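Local coordinates for protein MGS-M4 (Unidentified, PDB 4Q3M) that probably catalyses the NAD(P)H-dependent reduction of carbonyl compounds as a TIM-barrel aldo-keto reductase whose physiological substrate is unknown, at residues 157-169 with 256-269. Numbering follows the deposited sequence.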
# COMPACT_ATOMS: atom_id res chain seq x y z
N ASN A 157 -5.69 0.82 -15.57
CA ASN A 157 -5.37 0.34 -14.23
C ASN A 157 -6.38 0.86 -13.21
O ASN A 157 -6.33 2.03 -12.81
CB ASN A 157 -3.96 0.76 -13.83
CG ASN A 157 -3.52 0.16 -12.50
OD1 ASN A 157 -4.09 -0.84 -12.04
ND2 ASN A 157 -2.51 0.76 -11.88
N GLN A 158 -7.32 0.01 -12.81
CA GLN A 158 -8.35 0.41 -11.85
C GLN A 158 -7.88 0.22 -10.41
O GLN A 158 -7.72 -0.91 -9.95
CB GLN A 158 -9.64 -0.37 -12.09
CG GLN A 158 -10.77 0.04 -11.15
CD GLN A 158 -12.03 -0.78 -11.35
OE1 GLN A 158 -12.57 -1.34 -10.39
NE2 GLN A 158 -12.51 -0.85 -12.59
N VAL A 159 -7.67 1.32 -9.71
CA VAL A 159 -7.19 1.27 -8.33
C VAL A 159 -7.99 2.19 -7.41
O VAL A 159 -8.64 3.13 -7.87
CB VAL A 159 -5.70 1.64 -8.23
CG1 VAL A 159 -4.84 0.58 -8.89
CG2 VAL A 159 -5.46 3.01 -8.86
N GLU A 160 -7.94 1.90 -6.11
CA GLU A 160 -8.58 2.73 -5.10
C GLU A 160 -8.00 4.14 -5.14
O GLU A 160 -6.82 4.35 -4.86
CB GLU A 160 -8.40 2.13 -3.71
CG GLU A 160 -8.84 3.05 -2.58
CD GLU A 160 -8.31 2.61 -1.23
OE1 GLU A 160 -7.84 1.46 -1.12
OE2 GLU A 160 -8.36 3.43 -0.28
N THR A 161 -8.84 5.11 -5.49
CA THR A 161 -8.40 6.49 -5.58
C THR A 161 -9.50 7.45 -5.14
O THR A 161 -10.60 7.45 -5.68
CB THR A 161 -7.97 6.85 -7.02
OG1 THR A 161 -7.01 5.90 -7.48
CG2 THR A 161 -7.37 8.24 -7.06
N HIS A 162 -9.19 8.26 -4.13
CA HIS A 162 -10.12 9.26 -3.63
C HIS A 162 -9.35 10.41 -2.99
O HIS A 162 -8.12 10.46 -3.06
CB HIS A 162 -11.10 8.65 -2.63
CG HIS A 162 -10.48 7.65 -1.70
ND1 HIS A 162 -9.60 8.01 -0.71
CD2 HIS A 162 -10.61 6.31 -1.62
CE1 HIS A 162 -9.22 6.93 -0.05
NE2 HIS A 162 -9.81 5.89 -0.58
N VAL A 163 -10.06 11.34 -2.36
CA VAL A 163 -9.45 12.57 -1.87
C VAL A 163 -8.48 12.35 -0.70
O VAL A 163 -7.67 13.23 -0.41
CB VAL A 163 -10.53 13.58 -1.43
CG1 VAL A 163 -11.37 14.00 -2.63
CG2 VAL A 163 -11.40 13.00 -0.33
N THR A 164 -8.55 11.20 -0.05
CA THR A 164 -7.63 10.90 1.04
C THR A 164 -6.50 9.97 0.58
O THR A 164 -5.49 9.84 1.26
CB THR A 164 -8.35 10.27 2.25
OG1 THR A 164 -9.20 9.21 1.81
CG2 THR A 164 -9.19 11.32 2.97
N LEU A 165 -6.70 9.34 -0.57
CA LEU A 165 -5.66 8.53 -1.20
C LEU A 165 -5.58 8.88 -2.68
O LEU A 165 -6.15 8.20 -3.53
CB LEU A 165 -5.96 7.04 -1.02
CG LEU A 165 -4.86 6.06 -1.44
CD1 LEU A 165 -3.70 6.09 -0.45
CD2 LEU A 165 -5.41 4.65 -1.58
N GLN A 166 -4.87 9.96 -2.99
CA GLN A 166 -4.95 10.59 -4.30
C GLN A 166 -4.05 9.95 -5.36
O GLN A 166 -4.27 10.15 -6.56
CB GLN A 166 -4.62 12.08 -4.18
CG GLN A 166 -5.50 12.80 -3.16
CD GLN A 166 -5.36 14.31 -3.22
OE1 GLN A 166 -4.60 14.84 -4.03
NE2 GLN A 166 -6.10 15.00 -2.36
N ASN A 167 -3.05 9.18 -4.92
CA ASN A 167 -2.21 8.39 -5.82
C ASN A 167 -1.57 9.18 -6.97
O ASN A 167 -1.62 8.75 -8.12
CB ASN A 167 -3.02 7.24 -6.42
CG ASN A 167 -3.61 6.33 -5.36
OD1 ASN A 167 -3.04 6.15 -4.29
ND2 ASN A 167 -4.77 5.75 -5.66
N HIS A 168 -0.98 10.33 -6.65
CA HIS A 168 -0.36 11.17 -7.67
C HIS A 168 0.86 10.51 -8.31
O HIS A 168 1.14 10.71 -9.49
CB HIS A 168 0.03 12.53 -7.09
CG HIS A 168 -1.14 13.41 -6.79
ND1 HIS A 168 -1.64 14.32 -7.70
CD2 HIS A 168 -1.91 13.53 -5.68
CE1 HIS A 168 -2.67 14.95 -7.16
NE2 HIS A 168 -2.85 14.49 -5.94
N PHE A 169 1.58 9.72 -7.52
CA PHE A 169 2.76 9.02 -8.01
C PHE A 169 2.37 7.94 -9.02
O PHE A 169 2.92 7.89 -10.13
CB PHE A 169 3.54 8.40 -6.85
CG PHE A 169 4.85 7.79 -7.26
CD1 PHE A 169 6.01 8.54 -7.27
CD2 PHE A 169 4.93 6.45 -7.62
CE1 PHE A 169 7.22 7.98 -7.64
CE2 PHE A 169 6.13 5.88 -7.99
CZ PHE A 169 7.28 6.65 -8.00
N ILE A 256 -8.24 20.80 -2.55
CA ILE A 256 -8.55 19.38 -2.48
C ILE A 256 -7.26 18.57 -2.35
O ILE A 256 -7.24 17.48 -1.77
CB ILE A 256 -9.34 18.91 -3.73
CG1 ILE A 256 -10.65 19.69 -3.86
CG2 ILE A 256 -9.61 17.42 -3.69
CD1 ILE A 256 -11.54 19.21 -4.98
N ARG A 257 -6.16 19.12 -2.88
CA ARG A 257 -4.87 18.44 -2.84
C ARG A 257 -4.40 18.17 -1.41
O ARG A 257 -3.79 17.13 -1.13
CB ARG A 257 -3.82 19.27 -3.59
CG ARG A 257 -2.43 18.67 -3.58
CD ARG A 257 -2.42 17.30 -4.24
NE ARG A 257 -1.12 16.65 -4.14
CZ ARG A 257 -0.75 15.86 -3.14
NH1 ARG A 257 -1.58 15.61 -2.14
NH2 ARG A 257 0.46 15.31 -3.14
N SER A 258 -4.69 19.10 -0.51
CA SER A 258 -4.19 19.02 0.86
C SER A 258 -4.91 17.99 1.72
O SER A 258 -4.39 17.56 2.75
CB SER A 258 -4.29 20.40 1.53
OG SER A 258 -3.43 21.33 0.92
N VAL A 259 -6.10 17.57 1.29
CA VAL A 259 -6.90 16.65 2.10
C VAL A 259 -6.45 15.20 1.91
O VAL A 259 -7.06 14.27 2.43
CB VAL A 259 -8.41 16.77 1.78
CG1 VAL A 259 -8.80 18.24 1.68
CG2 VAL A 259 -8.75 16.05 0.50
N ASN A 260 -5.36 15.02 1.17
CA ASN A 260 -4.74 13.71 1.03
C ASN A 260 -4.06 13.29 2.33
O ASN A 260 -3.30 14.06 2.92
CB ASN A 260 -3.72 13.71 -0.11
CG ASN A 260 -3.14 12.33 -0.37
OD1 ASN A 260 -3.87 11.36 -0.58
ND2 ASN A 260 -1.81 12.23 -0.36
N THR A 261 -4.34 12.07 2.78
CA THR A 261 -3.75 11.56 4.01
C THR A 261 -2.85 10.37 3.73
O THR A 261 -1.86 10.14 4.43
CB THR A 261 -4.83 11.15 5.03
OG1 THR A 261 -5.58 10.04 4.51
CG2 THR A 261 -5.77 12.31 5.32
N GLY A 262 -3.19 9.61 2.69
CA GLY A 262 -2.41 8.45 2.32
C GLY A 262 -2.86 7.19 3.03
O GLY A 262 -2.20 6.16 2.96
N LYS A 263 -4.00 7.28 3.71
CA LYS A 263 -4.57 6.13 4.40
C LYS A 263 -5.33 5.25 3.42
O LYS A 263 -6.48 5.54 3.07
CB LYS A 263 -5.48 6.57 5.54
CG LYS A 263 -6.18 5.43 6.26
CD LYS A 263 -7.14 5.94 7.33
CE LYS A 263 -6.39 6.44 8.55
NZ LYS A 263 -5.75 5.33 9.31
N LYS A 264 -4.69 4.18 2.96
CA LYS A 264 -5.30 3.27 2.01
C LYS A 264 -6.34 2.39 2.70
O LYS A 264 -6.07 1.79 3.74
CB LYS A 264 -4.24 2.40 1.33
CG LYS A 264 -4.79 1.44 0.29
CD LYS A 264 -3.68 0.94 -0.63
CE LYS A 264 -4.22 -0.09 -1.62
NZ LYS A 264 -5.40 0.42 -2.36
N ILE A 265 -7.53 2.32 2.11
CA ILE A 265 -8.63 1.58 2.71
C ILE A 265 -8.55 0.08 2.43
O ILE A 265 -8.68 -0.74 3.34
CB ILE A 265 -10.00 2.10 2.21
CG1 ILE A 265 -10.15 3.59 2.53
CG2 ILE A 265 -11.14 1.30 2.82
CD1 ILE A 265 -11.44 4.19 2.02
N PHE A 266 -8.33 -0.28 1.17
CA PHE A 266 -8.39 -1.68 0.76
C PHE A 266 -7.04 -2.38 0.81
O PHE A 266 -6.01 -1.76 1.05
CB PHE A 266 -8.99 -1.78 -0.64
CG PHE A 266 -10.43 -1.34 -0.71
CD1 PHE A 266 -11.44 -2.22 -0.38
CD2 PHE A 266 -10.76 -0.06 -1.10
CE1 PHE A 266 -12.77 -1.83 -0.44
CE2 PHE A 266 -12.08 0.35 -1.15
CZ PHE A 266 -13.09 -0.54 -0.82
N THR A 267 -7.07 -3.69 0.58
CA THR A 267 -5.91 -4.57 0.71
C THR A 267 -4.66 -4.05 0.01
O THR A 267 -4.72 -3.60 -1.13
CB THR A 267 -6.23 -5.98 0.16
OG1 THR A 267 -7.47 -6.44 0.71
CG2 THR A 267 -5.12 -6.96 0.51
N GLU A 268 -3.53 -4.12 0.71
CA GLU A 268 -2.25 -3.70 0.15
C GLU A 268 -1.92 -4.54 -1.07
O GLU A 268 -2.19 -5.75 -1.10
CB GLU A 268 -1.15 -3.81 1.21
CG GLU A 268 0.05 -2.90 0.98
CD GLU A 268 1.01 -3.45 -0.07
OE1 GLU A 268 1.17 -4.69 -0.14
OE2 GLU A 268 1.59 -2.64 -0.82
N PHE A 269 -1.33 -3.90 -2.08
CA PHE A 269 -1.10 -4.51 -3.39
C PHE A 269 -0.43 -5.88 -3.36
O PHE A 269 -0.76 -6.76 -4.16
CB PHE A 269 -0.26 -3.57 -4.26
CG PHE A 269 -0.87 -2.21 -4.47
CD1 PHE A 269 -1.73 -1.98 -5.53
CD2 PHE A 269 -0.57 -1.16 -3.62
CE1 PHE A 269 -2.29 -0.73 -5.73
CE2 PHE A 269 -1.12 0.09 -3.81
CZ PHE A 269 -1.98 0.30 -4.87
O HOH W 1 -5.93 -0.31 -5.57
O HOH W 2 -4.98 2.23 -4.42
O HOH W 3 -8.11 7.22 3.66
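Glu160, at the C-terminal end of barrel strand 156-160, uses both carboxylate oxygens to hold the tail segment 256-269. OE2 accepts the backbone N of Ile265 through its syn lone pair at 2.8 Å, and its anti lone pair takes His162 NE2. OE1 receives Phe266 N nearly straight (N-H...O 166°), while Lys264 NZ closes a salt bridge to OE1 at 2.9 Å from the opposite face of the carboxylate plane. A water joins Lys264 NZ to Glu160 O, reinforcing this site. With CG anti to the backbone N (chi1 171°) and the chain extended beyond it, the carboxylate reaches the tail backbone. Replacing Glu160 by alanine takes away both acceptors, and the Ile265 and Phe266 amides, the Lys264 ammonium and His162 NE2 would probably be left without their shared mate, letting residues 264-266 move off the strand end.

Farther along, Thr164 O accepts Thr261 N and Gly262 N, the Gly262 N...Thr164 O distance being 2.7 Å and the approach almost in line with the carbonyl. Gln166 N donates to Asn260 OD1 at 3.0 Å, from above the plane of the side-chain carbonyl. The Gln166 amide bridges outward: NE2 donates to Ile256 O at 2.8 Å and also to Val163 O, while OE1 accepts His168 NE2 in the ring plane. That bond fixes the imidazole on which the Arg257 guanidinium lies flat, centres 4.1 Å apart and planes at 18°; Asp273 of the second subunit salt-bridges Arg257 NH2.

Four donors on one carboxylate would probably favour its ionised form, consistent with a charge-assisted attachment of the C-terminal tail to the barrel's C-terminal rim, where aldo-keto reductases carry their active site.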